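Local structure of monosaccharide ABC transporter substrate-binding protein, CUT2 family (Bradyrhizobium sp., 4YHS) at residues P58-V63 / G88-L93; T183-V188 / A215-E220; L273-M278 / M292-D297. The protein probably binds a monosaccharide or related small solute in the periplasm and delivers it to an ABC importer of the CUT2 family. All coordinates share one frame; numbering follows the deposited sequence.

Interaction 1 of 3, residues P58-V63 / G88-L93; sequences PWKLCV and GVKMNL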
# COMPACT_ATOMS: atom_id res chain seq x y z
N PRO A 58 -20.85 -1.63 -20.68
CA PRO A 58 -20.69 -2.25 -19.36
C PRO A 58 -19.69 -3.40 -19.40
O PRO A 58 -20.04 -4.58 -19.26
CB PRO A 58 -22.11 -2.73 -19.03
CG PRO A 58 -22.99 -2.31 -20.18
CD PRO A 58 -22.11 -2.04 -21.33
N TRP A 59 -18.42 -3.04 -19.58
CA TRP A 59 -17.34 -4.03 -19.58
C TRP A 59 -17.45 -4.95 -18.36
O TRP A 59 -17.81 -4.51 -17.27
CB TRP A 59 -15.98 -3.34 -19.58
CG TRP A 59 -15.78 -2.43 -20.76
CD1 TRP A 59 -15.79 -1.07 -20.76
CD2 TRP A 59 -15.55 -2.84 -22.10
NE1 TRP A 59 -15.58 -0.59 -22.03
CE2 TRP A 59 -15.44 -1.66 -22.88
CE3 TRP A 59 -15.44 -4.08 -22.73
CZ2 TRP A 59 -15.20 -1.70 -24.24
CZ3 TRP A 59 -15.20 -4.12 -24.09
CH2 TRP A 59 -15.09 -2.93 -24.83
N LYS A 60 -17.19 -6.23 -18.57
CA LYS A 60 -17.06 -7.18 -17.46
C LYS A 60 -15.62 -7.30 -16.97
O LYS A 60 -14.73 -7.64 -17.75
CB LYS A 60 -17.55 -8.56 -17.88
CG LYS A 60 -19.07 -8.67 -18.04
CD LYS A 60 -19.53 -10.14 -18.22
CE LYS A 60 -19.18 -11.07 -17.04
NZ LYS A 60 -20.24 -11.11 -15.98
N LEU A 61 -15.40 -7.05 -15.68
CA LEU A 61 -14.07 -7.09 -15.10
C LEU A 61 -14.02 -8.17 -14.04
O LEU A 61 -14.76 -8.11 -13.06
CB LEU A 61 -13.68 -5.76 -14.43
CG LEU A 61 -13.77 -4.50 -15.30
CD1 LEU A 61 -13.31 -3.29 -14.51
CD2 LEU A 61 -12.99 -4.65 -16.59
N CYS A 62 -13.15 -9.16 -14.24
CA CYS A 62 -12.91 -10.16 -13.21
C CYS A 62 -11.83 -9.61 -12.29
O CYS A 62 -10.78 -9.18 -12.78
CB CYS A 62 -12.49 -11.51 -13.81
SG CYS A 62 -11.89 -12.67 -12.57
N VAL A 63 -12.09 -9.58 -10.98
CA VAL A 63 -11.11 -9.06 -10.03
C VAL A 63 -10.78 -10.19 -9.05
O VAL A 63 -11.66 -10.70 -8.37
CB VAL A 63 -11.63 -7.82 -9.26
CG1 VAL A 63 -10.49 -7.22 -8.41
CG2 VAL A 63 -12.14 -6.79 -10.26
N GLY A 88 -19.55 2.82 -14.71
CA GLY A 88 -20.64 2.06 -15.32
C GLY A 88 -20.27 0.66 -15.80
O GLY A 88 -20.84 0.18 -16.79
N VAL A 89 -19.36 -0.01 -15.10
CA VAL A 89 -18.92 -1.33 -15.57
C VAL A 89 -19.28 -2.36 -14.52
O VAL A 89 -19.66 -2.00 -13.41
CB VAL A 89 -17.40 -1.34 -15.91
CG1 VAL A 89 -17.12 -0.40 -17.09
CG2 VAL A 89 -16.54 -0.98 -14.69
N LYS A 90 -19.19 -3.64 -14.89
CA LYS A 90 -19.59 -4.75 -14.04
C LYS A 90 -18.40 -5.48 -13.49
O LYS A 90 -17.66 -6.12 -14.23
CB LYS A 90 -20.45 -5.77 -14.80
CG LYS A 90 -21.68 -5.22 -15.53
CD LYS A 90 -22.51 -6.36 -16.17
CE LYS A 90 -22.92 -6.09 -17.63
NZ LYS A 90 -21.84 -6.37 -18.64
N MSE A 91 -18.24 -5.40 -12.18
CA MSE A 91 -17.16 -6.08 -11.48
C MSE A 91 -17.67 -7.41 -10.95
O MSE A 91 -18.79 -7.50 -10.47
CB MSE A 91 -16.64 -5.22 -10.32
CG MSE A 91 -15.88 -6.03 -9.24
SE MSE A 91 -15.58 -5.01 -7.66
CE MSE A 91 -17.34 -5.34 -6.89
N ASN A 92 -16.84 -8.45 -11.07
CA ASN A 92 -17.11 -9.74 -10.44
C ASN A 92 -15.85 -10.03 -9.63
O ASN A 92 -14.80 -10.33 -10.21
CB ASN A 92 -17.41 -10.83 -11.49
CG ASN A 92 -17.06 -12.23 -11.04
OD1 ASN A 92 -17.42 -12.65 -9.94
ND2 ASN A 92 -16.35 -12.96 -11.89
N LEU A 93 -15.91 -9.87 -8.31
CA LEU A 93 -14.70 -10.01 -7.49
C LEU A 93 -14.74 -11.34 -6.76
O LEU A 93 -15.79 -11.73 -6.23
CB LEU A 93 -14.56 -8.88 -6.49
CG LEU A 93 -13.24 -8.82 -5.68
CD1 LEU A 93 -12.87 -7.38 -5.40
CD2 LEU A 93 -13.35 -9.60 -4.36
O HOH W 1 -18.14 -9.05 -14.51
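Lys90 reaches across to Pro58 on the face it shares with Lys60. Its CB lies 3.8 Å from Trp59 O, and CG passes near Pro58 O. The chain then bends at chi3 (-133°) and chi4 (81°), which turns it back toward the start of 58-63. CE comes to rest against Pro58 CB at 3.7 Å. NZ donates to Pro58 O at 2.6 Å, in the carbonyl plane. NZ also touches the aliphatic CG of Lys60, while the two ammonium groups stay apart. A water bound to Lys90 O makes a weak bond to Lys60 NZ.

Behind this exposed end the backbones pair in parallel. Lys90 N donates to Trp59 O at 2.9 Å, and Leu61 N to Lys90 O at 2.8 Å. Asn92 N and Val63 N continue the ladder.

Leu61, Val63, Met91 and Leu93 share the other, buried face. Val63 CG2 meets Met91 CG, and its CG1 lies 3.8 Å from Leu93 CD1. Beside them, Val89 CG1 touches the edge of the Trp59 ring in plane. Trp59 NE1 hydrogen-bonds to Glu315 OE2, and Cys62 is in a disulfide with Cys112. Helix 71-87 packs on Met91, and helix 299-314 on Leu61. Gly88, with positive phi, ends helix 71-87 in a Schellman motif. The whole is a beta-alpha-beta crossover of the kind that builds the Rossmann-like lobes of periplasmic binding proteins.

Interaction 2 of 3, residues T183-V188 / A215-E220; sequences TPEVVV and AIKVLE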
# COMPACT_ATOMS: atom_id res chain seq x y z
N THR A 183 22.13 19.52 13.88
CA THR A 183 21.28 19.63 15.06
C THR A 183 21.55 18.42 15.97
O THR A 183 22.23 17.47 15.56
CB THR A 183 19.79 19.72 14.68
OG1 THR A 183 19.33 18.47 14.16
CG2 THR A 183 19.58 20.82 13.64
N PRO A 184 21.05 18.46 17.21
CA PRO A 184 21.42 17.43 18.19
C PRO A 184 21.06 16.01 17.75
O PRO A 184 20.02 15.82 17.15
CB PRO A 184 20.61 17.81 19.44
CG PRO A 184 20.27 19.25 19.26
CD PRO A 184 20.10 19.43 17.79
N GLU A 185 21.91 15.04 18.06
CA GLU A 185 21.64 13.64 17.71
C GLU A 185 20.37 13.16 18.42
O GLU A 185 20.18 13.46 19.60
CB GLU A 185 22.84 12.74 18.08
CG GLU A 185 22.57 11.23 17.90
CD GLU A 185 23.83 10.36 17.98
OE1 GLU A 185 24.92 10.92 18.13
OE2 GLU A 185 23.73 9.10 17.90
N VAL A 186 19.50 12.45 17.69
CA VAL A 186 18.30 11.83 18.25
C VAL A 186 18.28 10.38 17.83
O VAL A 186 18.68 10.06 16.71
CB VAL A 186 16.99 12.52 17.81
CG1 VAL A 186 16.92 13.94 18.35
CG2 VAL A 186 16.84 12.50 16.28
N VAL A 187 17.82 9.52 18.73
CA VAL A 187 17.91 8.08 18.52
C VAL A 187 16.59 7.51 18.08
O VAL A 187 15.55 7.79 18.69
CB VAL A 187 18.39 7.37 19.81
CG1 VAL A 187 18.42 5.86 19.64
CG2 VAL A 187 19.76 7.90 20.21
N VAL A 188 16.60 6.75 16.98
CA VAL A 188 15.39 6.08 16.51
C VAL A 188 15.51 4.58 16.74
O VAL A 188 16.46 3.95 16.29
CB VAL A 188 15.14 6.29 15.00
CG1 VAL A 188 13.93 5.50 14.55
CG2 VAL A 188 14.99 7.80 14.68
N ALA A 215 20.84 14.28 11.56
CA ALA A 215 21.19 14.07 12.98
C ALA A 215 20.53 12.81 13.59
O ALA A 215 20.72 12.51 14.77
CB ALA A 215 20.85 15.32 13.79
N ILE A 216 19.79 12.07 12.76
CA ILE A 216 19.19 10.82 13.19
C ILE A 216 20.23 9.73 13.33
O ILE A 216 21.03 9.49 12.42
CB ILE A 216 18.10 10.33 12.20
CG1 ILE A 216 16.91 11.30 12.16
CG2 ILE A 216 17.64 8.93 12.55
CD1 ILE A 216 16.12 11.18 10.90
N LYS A 217 20.21 9.06 14.48
CA LYS A 217 20.95 7.82 14.67
C LYS A 217 19.91 6.70 14.76
O LYS A 217 19.01 6.75 15.60
CB LYS A 217 21.82 7.90 15.93
CG LYS A 217 22.34 6.53 16.44
CD LYS A 217 23.25 5.82 15.45
CE LYS A 217 23.53 4.38 15.86
NZ LYS A 217 24.33 3.64 14.83
N VAL A 218 20.04 5.69 13.90
CA VAL A 218 19.15 4.54 13.95
C VAL A 218 19.83 3.38 14.67
O VAL A 218 20.97 2.99 14.37
CB VAL A 218 18.73 4.11 12.53
CG1 VAL A 218 17.66 3.10 12.60
CG2 VAL A 218 18.23 5.29 11.75
N LEU A 219 19.14 2.83 15.67
CA LEU A 219 19.67 1.67 16.38
C LEU A 219 19.68 0.51 15.41
O LEU A 219 19.00 0.57 14.39
CB LEU A 219 18.82 1.34 17.60
CG LEU A 219 18.81 2.39 18.70
CD1 LEU A 219 17.84 2.00 19.83
CD2 LEU A 219 20.21 2.61 19.24
N GLU A 220 20.43 -0.54 15.72
CA GLU A 220 20.40 -1.71 14.86
C GLU A 220 18.94 -2.16 14.75
O GLU A 220 18.19 -2.14 15.74
CB GLU A 220 21.30 -2.83 15.40
CG GLU A 220 22.80 -2.47 15.46
CD GLU A 220 23.47 -2.34 14.08
OE1 GLU A 220 22.80 -2.03 13.07
OE2 GLU A 220 24.71 -2.53 14.01
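Val188 and Ile216 meet through their CG2 methyls, 3.6 Å apart, on the face shared with Val186 and Val218. With Val188 CG1 anti to the backbone N (chi1 176°), CG2 falls anti to the carbonyl carbon and beside the backbone N, where it meets Ile216. On the other face Val187 CG1 sits against the branch point of Leu219, 3.6 Å from its CG and close to both of its methyls.

Glu185 and Lys217 run side by side and point the same way. Glu185 is extended, and its OE2 lies against the methylene carbons of Lys217, 3.0 Å from CB. The lysine bends at chi2 (63°) and carries NZ onward, 6.3 Å from Glu185 OE2, so the pair forms no salt bridge. At the start of the contact, Ala215 CB is pressed against Thr183 O at 3.1 Å and also touches Thr183 OG1. That hydroxyl is bonded to Pro180 O.

The backbones hold these side chains in register. Lys217 N donates almost straight to Val186 O at 2.9 Å. Val188 N donates to Lys217 O, and Leu219 N to Val188 O. The first rung, Val186 N to Ala215 O, is longer at 3.2 Å, and its donor is tilted from the carbonyl plane.

Further out, helix 198-211 covers Ile216 and Val218, and helix 164-178 also touches Ile216. The Val187 backbone hydrogen-bonds to Arg246 and to Tyr247, at the start of neighbouring strand 247-250. Strand 186-191, helix 198-211 and strand 216-218 form a beta-alpha-beta unit, with 216-218 at one edge of a four-stranded parallel sheet in a Rossmann-like lobe.

Interaction 3 of 3, residues L273-M278 / M292-D297; sequences LLAFYM and MAAPAD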
# COMPACT_ATOMS: atom_id res chain seq x y z
N LEU A 273 5.82 7.98 18.05
CA LEU A 273 5.64 6.73 17.30
C LEU A 273 5.40 7.00 15.83
O LEU A 273 4.65 7.92 15.47
CB LEU A 273 4.50 5.93 17.89
CG LEU A 273 4.55 5.77 19.41
CD1 LEU A 273 3.31 5.07 19.92
CD2 LEU A 273 5.81 4.98 19.81
N LEU A 274 6.02 6.19 14.97
CA LEU A 274 5.74 6.28 13.55
C LEU A 274 5.61 4.89 12.98
O LEU A 274 6.22 3.95 13.49
CB LEU A 274 6.86 7.06 12.82
CG LEU A 274 7.05 8.56 13.06
CD1 LEU A 274 7.99 8.83 14.23
CD2 LEU A 274 7.60 9.17 11.79
N ALA A 275 4.78 4.76 11.93
CA ALA A 275 4.69 3.54 11.16
C ALA A 275 5.14 3.85 9.72
O ALA A 275 5.07 5.02 9.30
CB ALA A 275 3.26 2.97 11.17
N PHE A 276 5.61 2.85 8.98
CA PHE A 276 5.95 3.09 7.57
C PHE A 276 4.85 2.59 6.62
O PHE A 276 5.05 2.54 5.40
CB PHE A 276 7.32 2.50 7.17
CG PHE A 276 7.43 1.00 7.26
CD1 PHE A 276 7.12 0.18 6.17
CD2 PHE A 276 7.95 0.41 8.41
CE1 PHE A 276 7.28 -1.21 6.24
CE2 PHE A 276 8.12 -0.96 8.47
CZ PHE A 276 7.78 -1.78 7.40
N TYR A 277 3.67 2.35 7.18
CA TYR A 277 2.49 2.10 6.34
C TYR A 277 1.20 2.35 7.15
O TYR A 277 1.23 2.59 8.37
CB TYR A 277 2.56 0.67 5.71
CG TYR A 277 2.49 -0.52 6.63
CD1 TYR A 277 1.26 -1.10 6.96
CD2 TYR A 277 3.64 -1.10 7.13
CE1 TYR A 277 1.19 -2.19 7.79
CE2 TYR A 277 3.58 -2.19 7.99
CZ TYR A 277 2.36 -2.74 8.30
OH TYR A 277 2.29 -3.82 9.15
N MSE A 278 0.06 2.36 6.45
CA MSE A 278 -1.20 2.85 7.03
C MSE A 278 -2.19 1.73 7.33
O MSE A 278 -2.36 0.82 6.51
CB MSE A 278 -1.84 3.85 6.06
CG MSE A 278 -3.13 4.46 6.56
SE MSE A 278 -2.86 5.56 8.18
CE MSE A 278 -1.64 6.90 7.48
N MSE A 292 2.52 9.69 15.82
CA MSE A 292 2.86 10.95 15.16
C MSE A 292 2.56 10.96 13.67
O MSE A 292 2.04 11.96 13.14
CB MSE A 292 4.34 11.28 15.35
CG MSE A 292 4.77 12.53 14.55
SE MSE A 292 6.64 12.95 15.04
CE MSE A 292 6.23 14.24 16.39
N ALA A 293 2.94 9.90 12.97
CA ALA A 293 2.89 9.93 11.50
C ALA A 293 3.03 8.56 10.87
O ALA A 293 3.62 7.64 11.46
CB ALA A 293 4.01 10.83 10.97
N ALA A 294 2.53 8.44 9.64
CA ALA A 294 2.74 7.26 8.80
C ALA A 294 2.45 7.66 7.34
O ALA A 294 1.60 8.49 7.10
CB ALA A 294 1.82 6.10 9.22
N PRO A 295 3.13 7.04 6.38
CA PRO A 295 2.81 7.28 4.96
C PRO A 295 1.53 6.56 4.54
O PRO A 295 1.19 5.52 5.11
CB PRO A 295 4.00 6.69 4.22
CG PRO A 295 4.45 5.57 5.07
CD PRO A 295 4.24 6.06 6.52
N ALA A 296 0.86 7.11 3.55
CA ALA A 296 -0.29 6.44 2.97
C ALA A 296 0.01 6.13 1.52
O ALA A 296 0.51 6.99 0.80
CB ALA A 296 -1.53 7.29 3.09
N ASP A 297 -0.30 4.91 1.10
CA ASP A 297 -0.13 4.53 -0.33
C ASP A 297 -1.43 4.65 -1.11
O ASP A 297 -1.48 4.32 -2.30
CB ASP A 297 0.44 3.11 -0.48
CG ASP A 297 -0.56 2.00 -0.15
OD1 ASP A 297 -1.57 2.25 0.51
OD2 ASP A 297 -0.27 0.85 -0.52
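Pro295 fits tightly against the turn that follows strand 273-275. Two of its ring carbons meet carbonyls: CD lies 3.1 Å from Ala275 O, and CG 3.1 Å from Phe276 O. Both oxygens are buried, and neither has a hydrogen-bond partner in the model. Replacing the ring by an alanine is likely to leave a gap beside these carbonyls and free the turn to shift.

Met278, a selenomethionine, packs next to it. CG is anti to the backbone N (chi1 -178°), and bends at chi2 and chi3 bring CE within 4.0 Å of Ala294 CB. Its CB lies 3.6 Å from Pro295 O. Ala294 CB also touches Ala275 CB.

The earlier end is held by two backbone bonds, Met292 N to Leu273 O at 2.8 Å and Ala275 N to Ala293 O at 3.1 Å. Packing is looser there: Leu274 CD1 is 4.4 Å from SE of Met292, a partly exposed selenomethionine. On the turn, Tyr277 is partly exposed, and its side chain lies near a bound Bis-Tris molecule, which may mark the ligand pocket.

Strand 247-250 pairs with Leu274, while strand 322-331 pairs with Ala294 and Ala296. Helix 252-264 packs on Leu273, and helix 164-178 on Phe276, Tyr277, Ala293 and Pro295.

Overall arrangement
From the N terminus, interaction 1 closes first, joining strand 60-65 to strand 90-95 across helix 71-87. Interaction 2 closes a similar loop around helix 198-211. Interaction 3 closes the shortest loop, around helix 280-287. The three follow in series and neither nest nor cross. Interactions 1 and 2 lie on opposite sides of the chain's centre, with centres 50 Å apart. Interaction 3 lies on the same side as interaction 2, but nearer the middle. Its strand 272-275 is in the sheet of interaction 2, and its strand 293-296 is counted with that of interaction 1. It thus joins the two sheets, probably where the chain passes between the two lobes of a periplasmic binding protein fold.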